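Local structure of glutathione S-transferase 2 (Onchocerca volvulus, 1TU7) at residues S9-A14 against A198-N203; Q44-Q49 against Q59-G64; R95-K100 against S119-E124; R103-A108 against N203-Q208. The protein catalyses the conjugation of glutathione to electrophilic compounds as a pi-class homodimeric transferase and appears to be central to the parasite's detoxification system. One frame throughout, in Å; residues are numbered along the deposited sequence.

Contact 1: residues S9-A14 against A198-N203. With GSH (glutathione), chain C; GOL (glycerol), chain D.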
# COMPACT_ATOMS: atom_id res chain seq x y z
N SER A 9 3.62 19.01 9.28
CA SER A 9 3.17 20.22 8.64
C SER A 9 3.74 20.34 7.24
O SER A 9 4.39 21.30 6.87
CB SER A 9 3.49 21.46 9.48
OG SER A 9 2.61 22.49 9.12
N ILE A 10 3.47 19.30 6.45
CA ILE A 10 3.87 19.19 5.06
C ILE A 10 2.73 18.45 4.37
O ILE A 10 1.85 17.89 5.02
CB ILE A 10 5.19 18.35 4.87
CG1 ILE A 10 4.97 16.91 5.31
CG2 ILE A 10 6.35 19.02 5.60
CD1 ILE A 10 6.10 15.94 4.98
N ARG A 11 2.78 18.41 3.05
CA ARG A 11 1.79 17.68 2.29
C ARG A 11 1.99 16.18 2.48
O ARG A 11 1.14 15.52 3.09
CB ARG A 11 1.81 18.11 0.85
CG ARG A 11 1.26 19.52 0.67
CD ARG A 11 1.64 20.23 -0.61
NE ARG A 11 1.12 19.58 -1.78
CZ ARG A 11 0.98 20.17 -2.96
NH1 ARG A 11 1.35 21.42 -3.13
NH2 ARG A 11 0.50 19.51 -3.99
N GLY A 12 3.11 15.67 1.99
CA GLY A 12 3.47 14.29 2.23
C GLY A 12 2.34 13.30 2.03
O GLY A 12 1.58 13.39 1.08
N LEU A 13 2.26 12.32 2.92
CA LEU A 13 1.28 11.24 2.82
C LEU A 13 -0.10 11.64 3.22
O LEU A 13 -1.05 10.93 2.89
CB LEU A 13 1.71 10.08 3.72
CG LEU A 13 3.04 9.42 3.38
CD1 LEU A 13 3.35 8.39 4.43
CD2 LEU A 13 3.00 8.80 1.98
N ALA A 14 -0.23 12.73 3.95
CA ALA A 14 -1.53 13.18 4.45
C ALA A 14 -2.31 13.87 3.38
O ALA A 14 -3.52 13.92 3.51
CB ALA A 14 -1.39 14.10 5.63
N ALA A 198 0.55 30.00 1.21
CA ALA A 198 1.35 29.64 2.38
C ALA A 198 2.62 28.88 2.01
O ALA A 198 3.46 28.62 2.90
CB ALA A 198 0.51 28.80 3.33
N LYS A 199 2.79 28.54 0.72
CA LYS A 199 3.91 27.74 0.25
C LYS A 199 4.13 26.54 1.15
O LYS A 199 5.25 26.25 1.62
CB LYS A 199 5.17 28.59 0.12
CG LYS A 199 5.06 29.67 -0.91
CD LYS A 199 6.38 30.36 -1.21
CE LYS A 199 6.20 31.35 -2.40
NZ LYS A 199 7.39 32.25 -2.59
N VAL A 200 3.06 25.78 1.38
CA VAL A 200 3.14 24.61 2.25
C VAL A 200 4.16 23.65 1.65
O VAL A 200 4.07 23.34 0.46
CB VAL A 200 1.77 23.89 2.37
CG1 VAL A 200 1.94 22.60 3.14
CG2 VAL A 200 0.73 24.80 3.01
N PRO A 201 5.15 23.19 2.41
CA PRO A 201 6.14 22.29 1.82
C PRO A 201 5.52 20.98 1.38
O PRO A 201 4.66 20.44 2.07
CB PRO A 201 7.15 22.05 2.95
CG PRO A 201 6.90 23.05 3.93
CD PRO A 201 5.47 23.52 3.81
N VAL A 202 5.94 20.48 0.23
CA VAL A 202 5.51 19.16 -0.21
C VAL A 202 6.09 18.08 0.70
O VAL A 202 5.40 17.14 1.08
CB VAL A 202 5.88 18.87 -1.69
CG1 VAL A 202 5.46 17.46 -2.09
CG2 VAL A 202 5.25 19.92 -2.61
N ASN A 203 7.39 18.22 1.00
CA ASN A 203 8.15 17.19 1.69
C ASN A 203 8.79 17.74 2.95
O ASN A 203 8.87 18.94 3.16
CB ASN A 203 9.21 16.65 0.73
CG ASN A 203 8.61 16.21 -0.59
OD1 ASN A 203 8.88 16.79 -1.68
ND2 ASN A 203 7.73 15.26 -0.50
N1 GSH C . 2.73 3.10 5.19
CA1 GSH C . 2.65 4.29 5.94
C1 GSH C . 1.43 5.07 5.66
O11 GSH C . 1.07 5.06 4.37
O12 GSH C . 0.72 5.82 6.43
CB1 GSH C . 3.82 5.14 6.15
CG1 GSH C . 3.80 6.12 7.29
CD1 GSH C . 5.11 6.89 7.37
OE1 GSH C . 6.16 6.48 6.62
N2 GSH C . 5.16 7.94 8.15
CA2 GSH C . 6.33 8.81 8.27
C2 GSH C . 6.54 9.12 9.70
O2 GSH C . 5.48 9.12 10.58
CB2 GSH C . 6.10 10.13 7.55
SG2 GSH C . 6.18 9.93 5.76
N3 GSH C . 7.76 9.38 10.13
CA3 GSH C . 7.93 9.70 11.53
C3 GSH C . 8.81 8.70 12.20
O31 GSH C . 8.93 7.44 11.83
O32 GSH C . 9.54 9.17 13.30
C1 GOL D . 3.80 25.76 -3.70
O1 GOL D . 4.99 25.59 -4.43
C2 GOL D . 3.73 24.59 -2.74
O2 GOL D . 4.81 24.66 -1.83
C3 GOL D . 2.38 24.68 -2.02
O3 GOL D . 2.13 23.48 -1.32

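Contact 2: residues Q44-Q49 against Q59-G64. With GSH (glutathione), chain C.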
# COMPACT_ATOMS: atom_id res chain seq x y z
N GLN A 44 1.86 6.56 20.91
CA GLN A 44 0.41 6.57 20.82
C GLN A 44 -0.14 6.02 19.51
O GLN A 44 -1.32 5.75 19.42
CB GLN A 44 -0.10 7.98 20.97
CG GLN A 44 0.28 8.60 22.32
CD GLN A 44 -0.28 9.98 22.49
OE1 GLN A 44 -1.18 10.39 21.76
NE2 GLN A 44 0.23 10.70 23.48
N PHE A 45 0.72 5.87 18.51
CA PHE A 45 0.34 5.44 17.16
C PHE A 45 0.76 4.01 16.96
O PHE A 45 1.85 3.64 17.37
CB PHE A 45 0.95 6.40 16.14
CG PHE A 45 0.51 7.80 16.41
CD1 PHE A 45 1.33 8.66 17.12
CD2 PHE A 45 -0.77 8.21 16.10
CE1 PHE A 45 0.90 9.94 17.46
CE2 PHE A 45 -1.20 9.49 16.42
CZ PHE A 45 -0.37 10.35 17.10
N GLN A 46 -0.10 3.22 16.33
CA GLN A 46 0.06 1.78 16.28
C GLN A 46 1.36 1.30 15.62
O GLN A 46 1.89 0.26 15.99
CB GLN A 46 -1.16 1.14 15.62
CG GLN A 46 -2.45 1.29 16.43
CD GLN A 46 -3.37 2.44 16.00
OE1 GLN A 46 -4.62 2.28 15.95
NE2 GLN A 46 -2.79 3.57 15.72
N PHE A 47 1.88 2.03 14.64
CA PHE A 47 3.19 1.76 14.06
C PHE A 47 4.22 2.85 14.32
O PHE A 47 5.24 2.90 13.67
CB PHE A 47 3.07 1.45 12.55
CG PHE A 47 2.19 0.28 12.28
CD1 PHE A 47 0.90 0.41 11.77
CD2 PHE A 47 2.65 -0.98 12.60
CE1 PHE A 47 0.13 -0.71 11.57
CE2 PHE A 47 1.95 -2.06 12.39
CZ PHE A 47 0.64 -1.94 11.93
N GLY A 48 3.93 3.74 15.27
CA GLY A 48 4.83 4.81 15.62
C GLY A 48 4.97 5.87 14.55
O GLY A 48 5.96 6.60 14.52
N GLN A 49 3.98 5.95 13.66
CA GLN A 49 4.06 6.83 12.49
C GLN A 49 2.71 7.52 12.21
O GLN A 49 1.66 7.17 12.75
CB GLN A 49 4.53 6.01 11.27
CG GLN A 49 5.98 5.54 11.41
CD GLN A 49 6.65 5.23 10.11
OE1 GLN A 49 7.75 5.75 9.81
NE2 GLN A 49 6.03 4.40 9.32
N GLN A 59 -9.17 5.29 16.22
CA GLN A 59 -7.88 5.76 15.86
C GLN A 59 -7.33 4.88 14.74
O GLN A 59 -7.04 3.69 14.93
CB GLN A 59 -6.93 5.74 17.07
CG GLN A 59 -5.56 6.29 16.74
CD GLN A 59 -4.47 6.01 17.75
OE1 GLN A 59 -4.55 5.04 18.50
NE2 GLN A 59 -3.40 6.79 17.71
N ILE A 60 -7.17 5.49 13.55
CA ILE A 60 -6.78 4.78 12.35
C ILE A 60 -5.48 5.34 11.80
O ILE A 60 -5.42 6.51 11.39
CB ILE A 60 -7.88 4.91 11.28
CG1 ILE A 60 -9.24 4.57 11.86
CG2 ILE A 60 -7.53 3.99 10.11
CD1 ILE A 60 -10.38 5.00 10.98
N VAL A 61 -4.42 4.55 11.81
CA VAL A 61 -3.21 4.89 11.09
C VAL A 61 -3.18 4.12 9.76
O VAL A 61 -4.10 3.35 9.47
CB VAL A 61 -1.92 4.68 11.94
CG1 VAL A 61 -1.93 5.60 13.13
CG2 VAL A 61 -1.74 3.22 12.38
N GLN A 62 -2.15 4.40 8.95
CA GLN A 62 -1.93 3.88 7.60
C GLN A 62 -2.76 4.65 6.61
O GLN A 62 -3.96 4.49 6.51
CB GLN A 62 -2.14 2.37 7.50
CG GLN A 62 -1.06 1.57 8.23
CD GLN A 62 0.30 1.57 7.58
OE1 GLN A 62 1.30 1.11 8.20
NE2 GLN A 62 0.37 2.04 6.38
N SER A 63 -2.08 5.47 5.82
CA SER A 63 -2.74 6.37 4.90
C SER A 63 -3.71 5.65 3.98
O SER A 63 -4.79 6.17 3.73
CB SER A 63 -1.73 7.16 4.08
OG SER A 63 -0.92 6.34 3.25
N GLY A 64 -3.37 4.47 3.47
CA GLY A 64 -4.29 3.77 2.60
C GLY A 64 -5.53 3.26 3.30
O GLY A 64 -6.63 3.26 2.76
N1 GSH C . 2.73 3.10 5.19
CA1 GSH C . 2.65 4.29 5.94
C1 GSH C . 1.43 5.07 5.66
O11 GSH C . 1.07 5.06 4.37
O12 GSH C . 0.72 5.82 6.43
CB1 GSH C . 3.82 5.14 6.15
CG1 GSH C . 3.80 6.12 7.29
CD1 GSH C . 5.11 6.89 7.37
OE1 GSH C . 6.16 6.48 6.62
N2 GSH C . 5.16 7.94 8.15
CA2 GSH C . 6.33 8.81 8.27
C2 GSH C . 6.54 9.12 9.70
O2 GSH C . 5.48 9.12 10.58
CB2 GSH C . 6.10 10.13 7.55
SG2 GSH C . 6.18 9.93 5.76
N3 GSH C . 7.76 9.38 10.13
CA3 GSH C . 7.93 9.70 11.53
C3 GSH C . 8.81 8.70 12.20
O31 GSH C . 8.93 7.44 11.83
O32 GSH C . 9.54 9.17 13.30

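Contact 3: residues R95-K100 against S119-E124. With GSH (glutathione), chain E.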
# COMPACT_ATOMS: atom_id res chain seq x y z
N ARG A 95 0.69 5.28 -5.52
CA ARG A 95 1.59 5.15 -4.38
C ARG A 95 2.96 4.66 -4.82
O ARG A 95 3.99 5.12 -4.27
CB ARG A 95 0.99 4.23 -3.33
CG ARG A 95 -0.19 4.85 -2.65
CD ARG A 95 -1.01 3.89 -1.87
NE ARG A 95 -0.32 3.48 -0.66
CZ ARG A 95 -0.51 4.02 0.55
NH1 ARG A 95 -1.35 5.03 0.74
NH2 ARG A 95 0.17 3.55 1.58
N ASP A 96 3.03 3.79 -5.80
CA ASP A 96 4.33 3.35 -6.32
C ASP A 96 5.11 4.53 -6.92
O ASP A 96 6.33 4.63 -6.74
CB ASP A 96 4.22 2.27 -7.35
CG ASP A 96 3.98 0.91 -6.79
OD1 ASP A 96 4.25 0.68 -5.60
OD2 ASP A 96 3.49 0.05 -7.51
N LEU A 97 4.44 5.40 -7.69
CA LEU A 97 5.12 6.56 -8.22
C LEU A 97 5.59 7.41 -7.06
O LEU A 97 6.69 7.94 -7.10
CB LEU A 97 4.24 7.36 -9.17
CG LEU A 97 4.88 8.62 -9.74
CD1 LEU A 97 6.20 8.31 -10.42
CD2 LEU A 97 3.91 9.28 -10.71
N HIS A 98 4.79 7.56 -6.02
CA HIS A 98 5.16 8.38 -4.90
C HIS A 98 6.39 7.84 -4.18
O HIS A 98 7.21 8.62 -3.70
CB HIS A 98 3.99 8.52 -3.92
CG HIS A 98 4.18 9.66 -2.99
ND1 HIS A 98 4.04 10.96 -3.41
CD2 HIS A 98 4.59 9.73 -1.70
CE1 HIS A 98 4.29 11.78 -2.40
NE2 HIS A 98 4.61 11.05 -1.35
N VAL A 99 6.55 6.52 -4.15
CA VAL A 99 7.75 5.91 -3.56
C VAL A 99 8.98 6.33 -4.38
O VAL A 99 10.01 6.69 -3.81
CB VAL A 99 7.63 4.38 -3.52
CG1 VAL A 99 8.96 3.70 -3.19
CG2 VAL A 99 6.62 3.97 -2.49
N LYS A 100 8.87 6.31 -5.69
CA LYS A 100 10.00 6.72 -6.54
C LYS A 100 10.33 8.19 -6.34
O LYS A 100 11.51 8.57 -6.21
CB LYS A 100 9.72 6.45 -8.01
CG LYS A 100 9.64 4.96 -8.33
CD LYS A 100 9.37 4.66 -9.80
CE LYS A 100 9.18 3.17 -10.00
NZ LYS A 100 7.92 2.62 -9.40
N SER A 119 14.17 10.71 -17.54
CA SER A 119 14.26 9.29 -17.89
C SER A 119 13.35 8.33 -17.15
O SER A 119 13.11 7.21 -17.65
CB SER A 119 15.70 8.82 -17.72
OG SER A 119 16.52 9.56 -18.60
N ILE A 120 12.87 8.71 -15.96
CA ILE A 120 11.98 7.85 -15.19
C ILE A 120 10.53 8.33 -15.29
O ILE A 120 9.63 7.57 -15.63
CB ILE A 120 12.39 7.83 -13.70
CG1 ILE A 120 13.84 7.36 -13.53
CG2 ILE A 120 11.42 6.97 -12.90
CD1 ILE A 120 14.08 5.97 -14.01
N LEU A 121 10.33 9.60 -14.98
CA LEU A 121 8.99 10.13 -14.86
C LEU A 121 8.13 9.96 -16.11
O LEU A 121 6.99 9.57 -15.98
CB LEU A 121 8.99 11.59 -14.41
CG LEU A 121 7.65 12.26 -14.13
CD1 LEU A 121 6.87 11.45 -13.08
CD2 LEU A 121 7.94 13.67 -13.66
N PRO A 122 8.62 10.26 -17.31
CA PRO A 122 7.71 10.17 -18.46
C PRO A 122 7.09 8.78 -18.63
O PRO A 122 5.88 8.71 -18.82
CB PRO A 122 8.63 10.54 -19.65
CG PRO A 122 9.67 11.45 -18.98
CD PRO A 122 9.96 10.76 -17.69
N GLY A 123 7.87 7.71 -18.53
CA GLY A 123 7.34 6.36 -18.65
C GLY A 123 6.36 6.02 -17.56
O GLY A 123 5.42 5.23 -17.76
N GLU A 124 6.59 6.57 -16.38
CA GLU A 124 5.65 6.31 -15.29
C GLU A 124 4.34 7.03 -15.54
O GLU A 124 3.27 6.43 -15.36
CB GLU A 124 6.26 6.70 -13.94
CG GLU A 124 7.45 5.81 -13.56
CD GLU A 124 7.12 4.35 -13.76
OE1 GLU A 124 7.74 3.70 -14.66
OE2 GLU A 124 6.20 3.86 -13.08
N1 GSH E . 3.23 -2.08 -5.58
CA1 GSH E . 3.52 -3.25 -6.33
C1 GSH E . 2.72 -4.39 -5.95
O11 GSH E . 2.25 -5.32 -6.66
O12 GSH E . 2.59 -4.50 -4.63
CB1 GSH E . 4.95 -3.55 -6.69
CG1 GSH E . 5.15 -4.57 -7.82
CD1 GSH E . 6.62 -4.82 -8.08
OE1 GSH E . 7.55 -4.05 -7.46
N2 GSH E . 6.91 -5.79 -8.92
CA2 GSH E . 8.28 -6.22 -9.18
C2 GSH E . 8.42 -6.33 -10.66
O2 GSH E . 7.35 -6.73 -11.40
CB2 GSH E . 8.51 -7.61 -8.63
SG2 GSH E . 8.48 -7.64 -6.82
N3 GSH E . 9.58 -6.07 -11.22
CA3 GSH E . 9.79 -6.38 -12.63
C3 GSH E . 10.02 -5.13 -13.43
O31 GSH E . 10.48 -5.23 -14.76
O32 GSH E . 9.80 -3.93 -12.93
O HOH W 1 5.86 4.16 -10.37

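Contact 4: residues R103-A108 against N203-Q208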
# COMPACT_ATOMS: atom_id res chain seq x y z
N ARG A 103 11.96 8.76 -2.86
CA ARG A 103 13.33 8.25 -2.77
C ARG A 103 14.26 9.31 -3.38
O ARG A 103 15.29 9.65 -2.81
CB ARG A 103 13.48 6.93 -3.50
N MET A 104 13.86 9.85 -4.52
CA MET A 104 14.64 10.90 -5.17
C MET A 104 14.73 12.12 -4.26
O MET A 104 15.82 12.61 -3.99
CB MET A 104 14.08 11.23 -6.53
CG MET A 104 14.82 12.32 -7.26
SD MET A 104 14.28 13.98 -6.84
CE MET A 104 12.60 13.88 -7.39
N ILE A 105 13.59 12.57 -3.74
CA ILE A 105 13.54 13.77 -2.92
C ILE A 105 14.44 13.67 -1.69
O ILE A 105 15.17 14.61 -1.37
CB ILE A 105 12.08 14.05 -2.48
CG1 ILE A 105 11.22 14.51 -3.65
CG2 ILE A 105 12.05 15.09 -1.34
CD1 ILE A 105 11.55 15.88 -4.22
N TYR A 106 14.37 12.54 -1.00
CA TYR A 106 14.98 12.43 0.33
C TYR A 106 16.40 11.88 0.26
O TYR A 106 17.19 12.14 1.17
CB TYR A 106 14.15 11.59 1.31
CG TYR A 106 12.89 12.29 1.79
CD1 TYR A 106 11.67 12.02 1.21
CD2 TYR A 106 12.92 13.21 2.85
CE1 TYR A 106 10.52 12.66 1.62
CE2 TYR A 106 11.75 13.84 3.27
CZ TYR A 106 10.55 13.56 2.64
OH TYR A 106 9.37 14.18 3.06
N MET A 107 16.73 11.13 -0.79
CA MET A 107 18.02 10.42 -0.85
C MET A 107 18.96 10.95 -1.90
O MET A 107 20.17 10.73 -1.78
CB MET A 107 17.84 8.92 -1.15
CG MET A 107 16.89 8.16 -0.25
SD MET A 107 17.34 8.24 1.46
CE MET A 107 18.84 7.29 1.47
N ALA A 108 18.46 11.60 -2.95
CA ALA A 108 19.31 11.91 -4.10
C ALA A 108 18.84 13.12 -4.88
O ALA A 108 18.95 13.18 -6.10
CB ALA A 108 19.39 10.70 -5.00
N ASN A 203 7.39 18.22 1.00
CA ASN A 203 8.15 17.19 1.69
C ASN A 203 8.79 17.74 2.95
O ASN A 203 8.87 18.94 3.16
CB ASN A 203 9.21 16.65 0.73
CG ASN A 203 8.61 16.21 -0.59
OD1 ASN A 203 8.88 16.79 -1.68
ND2 ASN A 203 7.73 15.26 -0.50
N GLY A 204 9.23 16.83 3.82
CA GLY A 204 9.79 17.17 5.12
C GLY A 204 11.17 17.77 5.11
O GLY A 204 11.63 18.32 6.12
N ASN A 205 11.86 17.65 3.99
CA ASN A 205 13.19 18.24 3.87
C ASN A 205 13.18 19.55 3.07
O ASN A 205 14.22 20.11 2.79
CB ASN A 205 14.15 17.22 3.25
CG ASN A 205 13.83 16.91 1.80
OD1 ASN A 205 12.83 17.39 1.26
ND2 ASN A 205 14.70 16.13 1.15
N GLY A 206 11.99 20.03 2.70
CA GLY A 206 11.83 21.27 2.00
C GLY A 206 12.24 21.26 0.54
O GLY A 206 12.21 22.29 -0.10
N LYS A 207 12.61 20.10 0.01
CA LYS A 207 12.95 19.97 -1.39
C LYS A 207 11.71 19.55 -2.15
O LYS A 207 10.91 18.78 -1.63
CB LYS A 207 14.08 18.95 -1.59
CG LYS A 207 15.30 19.19 -0.69
CD LYS A 207 16.47 18.24 -1.00
CE LYS A 207 17.53 18.33 0.06
NZ LYS A 207 18.71 17.46 -0.28
N GLN A 208 11.56 20.05 -3.37
CA GLN A 208 10.41 19.76 -4.25
C GLN A 208 10.62 20.25 -5.69
O GLN A 208 11.74 20.74 -5.99
CB GLN A 208 9.14 20.40 -3.70
CG GLN A 208 9.28 21.88 -3.39
CD GLN A 208 8.11 22.41 -2.57
OE1 GLN A 208 7.86 21.93 -1.45
NE2 GLN A 208 7.42 23.39 -3.12
O HOH W 2 17.79 14.70 -1.18
O HOH W 3 7.14 13.65 1.63
O HOH W 4 16.70 14.68 2.65

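Contact 1: residues S9-A14 against A198-N203
Backbone amides of 9-14 donate to the carbonyls of 198-203 two in a row, Arg-11 N to Pro-201 O and Gly-12 N to Val-202 O, each at 2.9 Å. In this GST fold the pair ties the loop after strand 3-8 of the thioredoxin-like domain to the C-terminal tail. The runs are not a sheet pair: their directions differ by 51° and only these two bonds link them. Ile-10 lies alongside, its CG2 3.5 Å from Asn-203 O and 4.1 Å from Pro-201 CB. Its chi1 of 64° sets CG1 between the backbone N and carbonyl carbon and leaves CG2 for that approach. Arg-11 points toward the tail. Its CG meets Val-200 CG1 at 4.0 Å, and a bend at chi3 (64°) turns the guanidinium so that Val-202 CG2 covers one face near the rim. Asp-159 and Glu-156 of helix 149-164 both salt-bridge NH2, which fixes the end of the side chain. On the pocket side, Leu-13 CD1 comes within 3.5 Å of the glutathione sulfur SG2. At the far end a glycerol, probably from crystallisation, takes a hydrogen bond from Arg-11 NH1 on O3 at 2.9 Å and gives one from O3 to Val-200 O.

Contact 2: residues Q44-Q49 against Q59-G64
Gln-59 reaches across to the 44-49 loop, where its NE2 donates to Gln-44 O at 2.9 Å and 164°. The acceptor lies in the Gln-59 amide plane, but the donor stands 41° out of the carbonyl plane of Gln-44. An extended side chain, with CG anti to the backbone N, carries the amide this far and also sets NE2 3.4 Å from Phe-45 CD2; the two side chains cross at about a right angle, with ring and amide planes 58° apart. Beside it Val-61 divides its branches: CG1 meets the edge of the Phe-45 ring at CD2, 4.1 Å away, while CG2 packs on Phe-47 CD1 at 3.9 Å and on Gln-46 CB. Behind these contacts, the loop is shaped by a type I turn from Phe-45 to Gly-48, closed by Gly-48 N to Phe-45 O. Phe-128 of the second subunit meets the Phe-47 ring edge-to-face. Further along, Ser-63 begins helix 63-73 and holds a glutathione carboxylate: its N donates to O12 at 2.9 Å and its OG to O11 at 2.6 Å. Arg-95 NH1 donates to the same hydroxyl. With Gln-49 and Gln-62 also lining the pocket, the arrangement is the glutathione-binding G-site of the thioredoxin-like GST domain, set against the dimer interface.

Contact 3: residues R95-K100 against S119-E124
Water 1 joins Lys-100 to Glu-124, accepting from NZ of Lys-100 at 2.7 Å and donating to OE2 of Glu-124 at the same distance. The two charged atoms, NZ and OE2, stand 4.2 Å apart, beyond a direct salt bridge, so the water mediates their attraction. The helices involved, 81-107 and 109-132, are the first two of the all-helical GST C-terminal domain; their segments run antiparallel at 174° with axes 11.5 Å apart. Across that spacing the apolar contact rests mainly on the CD1 branch of Leu-97. This residue, with CG anti to the backbone N (chi1 179°), extends CD1 to Glu-124 CB at 3.9 Å and to Leu-121 CD1 at 4.2 Å. Leu-97 and Glu-124 run alongside each other in opposing senses, whereas the two leucines cross at about a right angle. Phe-128 and Tyr-116 of the second helix also touch Leu-97. Glu-124 bends at chi2 (-47°), which brings its carboxylate back to the water, while its other oxygen, OE1, is salt-bridged to Lys-127; the two lysines together would favour the ionised acid. The edge toward Ile-120 is thin, where Lys-100 CD comes only to 4.4 Å from Ile-120 CG2. From the same turn of helix 81-107, Asp-96 serves the glutathione of the second subunit's site, where N1 of the ligand donates to OD1 and OD2, each at 2.9 Å.

Contact 4: residues R103-A108 against N203-Q208
Ile-105 forms the tightly packed part, its branches set among the polar groups of the tail. CG2 lies 3.6 Å from both Asn-203 OD1 and Asn-205 OD1, and CD1 packs near the backbone of Gln-208. Asn-205 ND2 donates to Ile-105 O at 3.0 Å; that oxygen lies within the asparagine's amide plane, although the donor stands 52° out of the carbonyl plane. The asparagine's own OD1 accepts from Lys-207 N at 3.0 Å, an Asx turn that fixes the amide's rotation while ND2 grips the helix end. Tyr-106 starts away from the tail, but its ring swings back and OH accepts from Gly-204 N at 2.8 Å, almost straight at 170°. Water governs the looser side. Water 2 donates to Ile-105 O at 2.6 Å and accepts from Lys-207 NZ, water 4 similarly bridges Tyr-106 O and Asn-205 ND2, and water 3 sits in the Tyr-106 ring plane between OH and Asn-203 ND2. Lys-207 runs out extended, its CD passing 3.9 Å from Ile-105 O, to a salt bridge with Glu-110. The arrangement is that of a C-terminal tail, turned by a type I turn from Asn-203 to Gly-206, folded over the end of helix 81-107 in the GST helical domain.

All four contacts are partly buried, contact 1 nearest the chain centre (about 11 Å, centre to centre) and contact 2 farthest (about 17 Å). Contacts 1 and 4 share Asn-203 and fix successive parts of one tail, to the loop after strand 3-8 and to the end of helix 81-107. Contact 1 relies on main-chain bonds, contact 4 on side-chain amides, a phenol and water. Contact 3, also on helix 81-107, buries the least surface and has a water bridge beside leucine packing. Contacts 2 and 3 both reach the second subunit; contact 2 mixes aromatic packing with ligand binding. Its Ser-63 meets Arg-95 of 95-100, while Leu-13 of contact 1 packs against both Ser-63 and His-98.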